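PDB 2FSW: PG_0823 protein from Porphyromonas gingivalis, which probably binds DNA through a winged helix-turn-helix domain of the HxlR type and regulates transcription. Local coordinates for residues B[30-33]-B[34-37]. Residues are numbered along the deposited sequence; the frame is centred on the assembly and turned at random.
Sequences IIFQ and INRR
Gln33 O is gripped by two nitrogens of one side chain, that of Arg37. NH2 of Arg37 donates a hydrogen bond of 2.6 Å to Gln33 O, and NE of Arg37 donates one of 2.9 Å to the same oxygen. The oxygen sits at the edge of the guanidinium, almost exactly in its plane. NE approaches in the carbonyl plane of Gln33, whereas NH2 is tilted 30° from it. The side chain reaches back because CG of Arg37 lies between the backbone N and the carbonyl carbon (chi1 47°) and the chain bends again at chi2 (82°). NE also makes a weak hydrogen bond to Ile34 O, so the guanidinium lies beside two successive carbonyls at the end of helix 27-34.

The last turn of that helix is closed by the backbone hydrogen bonds Ile34 N to Ile30 O and Asn35 N to Ile31 O, both 2.9 Å. Asn35 then takes a positive phi. A type II' turn from Ile34 to Arg37 leads toward strand 39-40, the first strand of the small antiparallel sheet in this winged helix-turn-helix fold. On the buried side, CD1 of Ile34 meets CG2 of Ile30 at 3.8 Å. The Gln33 side chain runs alongside that of Arg37, but its NE2 is hydrogen-bonded to Ser9 OG and Lys7 O of the second subunit. The end of the helix therefore borders the dimer interface.

The two carbonyls belong to a helix C-terminus, where the dipole would add negative potential. A cationic group there is probably stabilised by it, and its side-on grip ties Arg37 back to the last helical turn.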
ATOM      1  N   ILE B  30      -0.090  -3.239  10.449  1.00 54.98           N
ATOM      2  CA  ILE B  30      -0.735  -3.028  11.737  1.00 55.32           C
ATOM      3  C   ILE B  30      -2.212  -3.440  11.677  1.00 55.28           C
ATOM      4  O   ILE B  30      -2.684  -4.197  12.537  1.00 55.28           O
ATOM      5  CB  ILE B  30      -0.530  -1.564  12.238  1.00 55.25           C
ATOM      6  CG1 ILE B  30       0.928  -1.397  12.691  1.00 55.81           C
ATOM      7  CG2 ILE B  30      -1.491  -1.253  13.370  1.00 55.52           C
ATOM      8  CD1 ILE B  30       1.467   0.029  12.715  1.00 56.39           C
ATOM      9  N   ILE B  31      -2.915  -2.970  10.642  1.00 55.00           N
ATOM     10  CA  ILE B  31      -4.325  -3.280  10.452  1.00 54.31           C
ATOM     11  C   ILE B  31      -4.485  -4.793  10.266  1.00 54.55           C
ATOM     12  O   ILE B  31      -5.361  -5.397  10.886  1.00 53.91           O
ATOM     13  CB  ILE B  31      -4.967  -2.446   9.281  1.00 54.39           C
ATOM     14  CG1 ILE B  31      -4.960  -0.948   9.641  1.00 54.28           C
ATOM     15  CG2 ILE B  31      -6.395  -2.901   8.996  1.00 52.37           C
ATOM     16  CD1 ILE B  31      -5.372  -0.006   8.514  1.00 53.90           C
ATOM     17  N   PHE B  32      -3.604  -5.394   9.458  1.00 54.30           N
ATOM     18  CA  PHE B  32      -3.540  -6.857   9.307  1.00 54.11           C
ATOM     19  C   PHE B  32      -3.436  -7.578  10.655  1.00 54.52           C
ATOM     20  O   PHE B  32      -4.190  -8.517  10.928  1.00 54.68           O
ATOM     21  CB  PHE B  32      -2.386  -7.270   8.367  1.00 53.14           C
ATOM     22  CG  PHE B  32      -2.240  -8.773   8.179  1.00 52.26           C
ATOM     23  CD1 PHE B  32      -3.308  -9.546   7.696  1.00 51.37           C
ATOM     24  CD2 PHE B  32      -1.030  -9.407   8.449  1.00 49.54           C
ATOM     25  CE1 PHE B  32      -3.182 -10.923   7.500  1.00 49.38           C
ATOM     26  CE2 PHE B  32      -0.885 -10.788   8.258  1.00 50.00           C
ATOM     27  CZ  PHE B  32      -1.962 -11.549   7.789  1.00 51.05           C
ATOM     28  N   GLN B  33      -2.523  -7.119  11.508  1.00 55.27           N
ATOM     29  CA  GLN B  33      -2.299  -7.758  12.806  1.00 55.55           C
ATOM     30  C   GLN B  33      -3.452  -7.577  13.803  1.00 56.17           C
ATOM     31  O   GLN B  33      -3.882  -8.543  14.443  1.00 55.59           O
ATOM     32  CB  GLN B  33      -0.931  -7.372  13.406  1.00 55.52           C
ATOM     33  CG  GLN B  33       0.232  -8.138  12.771  1.00 54.92           C
ATOM     34  CD  GLN B  33       0.083  -9.660  12.909  1.00 56.18           C
ATOM     35  OE1 GLN B  33      -0.563 -10.161  13.838  1.00 57.08           O
ATOM     36  NE2 GLN B  33       0.674 -10.393  11.981  1.00 55.14           N
ATOM     37  N   ILE B  34      -3.963  -6.354  13.920  1.00 56.77           N
ATOM     38  CA  ILE B  34      -5.171  -6.138  14.720  1.00 57.90           C
ATOM     39  C   ILE B  34      -6.307  -7.055  14.231  1.00 58.49           C
ATOM     40  O   ILE B  34      -6.844  -7.847  15.016  1.00 58.59           O
ATOM     41  CB  ILE B  34      -5.617  -4.659  14.743  1.00 57.65           C
ATOM     42  CG1 ILE B  34      -4.526  -3.771  15.372  1.00 58.10           C
ATOM     43  CG2 ILE B  34      -6.919  -4.516  15.528  1.00 57.63           C
ATOM     44  CD1 ILE B  34      -4.708  -2.264  15.071  1.00 58.02           C
ATOM     45  N   ASN B  35      -6.645  -6.966  12.941  1.00 59.07           N
ATOM     46  CA  ASN B  35      -7.662  -7.820  12.335  1.00 60.36           C
ATOM     47  C   ASN B  35      -9.007  -7.668  13.075  1.00 60.93           C
ATOM     48  O   ASN B  35      -9.455  -6.551  13.339  1.00 60.02           O
ATOM     49  CB  ASN B  35      -7.181  -9.287  12.295  1.00 60.58           C
ATOM     50  CG  ASN B  35      -7.468  -9.978  10.957  1.00 62.86           C
ATOM     51  OD1 ASN B  35      -6.596 -10.040  10.063  1.00 64.93           O
ATOM     52  ND2 ASN B  35      -8.679 -10.510  10.815  1.00 61.29           N
ATOM     53  N   ARG B  36      -9.617  -8.792  13.434  1.00 62.46           N
ATOM     54  CA  ARG B  36     -10.964  -8.813  13.996  1.00 63.83           C
ATOM     55  C   ARG B  36     -10.963  -9.140  15.474  1.00 64.13           C
ATOM     56  O   ARG B  36     -11.924  -9.704  15.998  1.00 64.84           O
ATOM     57  CB  ARG B  36     -11.821  -9.827  13.251  1.00 64.29           C
ATOM     58  CG  ARG B  36     -12.083  -9.439  11.828  1.00 66.84           C
ATOM     59  CD  ARG B  36     -12.848 -10.526  11.111  1.00 70.81           C
ATOM     60  NE  ARG B  36     -12.601 -10.419   9.683  1.00 74.52           N
ATOM     61  CZ  ARG B  36     -13.295  -9.643   8.860  1.00 75.61           C
ATOM     62  NH1 ARG B  36     -14.305  -8.913   9.331  1.00 75.39           N
ATOM     63  NH2 ARG B  36     -12.972  -9.603   7.571  1.00 75.74           N
ATOM     64  N   ARG B  37      -9.877  -8.786  16.141  1.00 64.15           N
ATOM     65  CA  ARG B  37      -9.735  -9.071  17.549  1.00 64.06           C
ATOM     66  C   ARG B  37      -9.221  -7.860  18.313  1.00 63.90           C
ATOM     67  O   ARG B  37      -8.989  -6.797  17.740  1.00 63.33           O
ATOM     68  CB  ARG B  37      -8.854 -10.316  17.775  1.00 64.18           C
ATOM     69  CG  ARG B  37      -7.557 -10.385  16.995  1.00 63.48           C
ATOM     70  CD  ARG B  37      -6.443  -9.589  17.636  1.00 63.83           C
ATOM     71  NE  ARG B  37      -5.245  -9.622  16.794  1.00 64.95           N
ATOM     72  CZ  ARG B  37      -4.233 -10.477  16.952  1.00 65.84           C
ATOM     73  NH1 ARG B  37      -4.249 -11.370  17.932  1.00 65.39           N
ATOM     74  NH2 ARG B  37      -3.193 -10.436  16.127  1.00 66.52           N
TER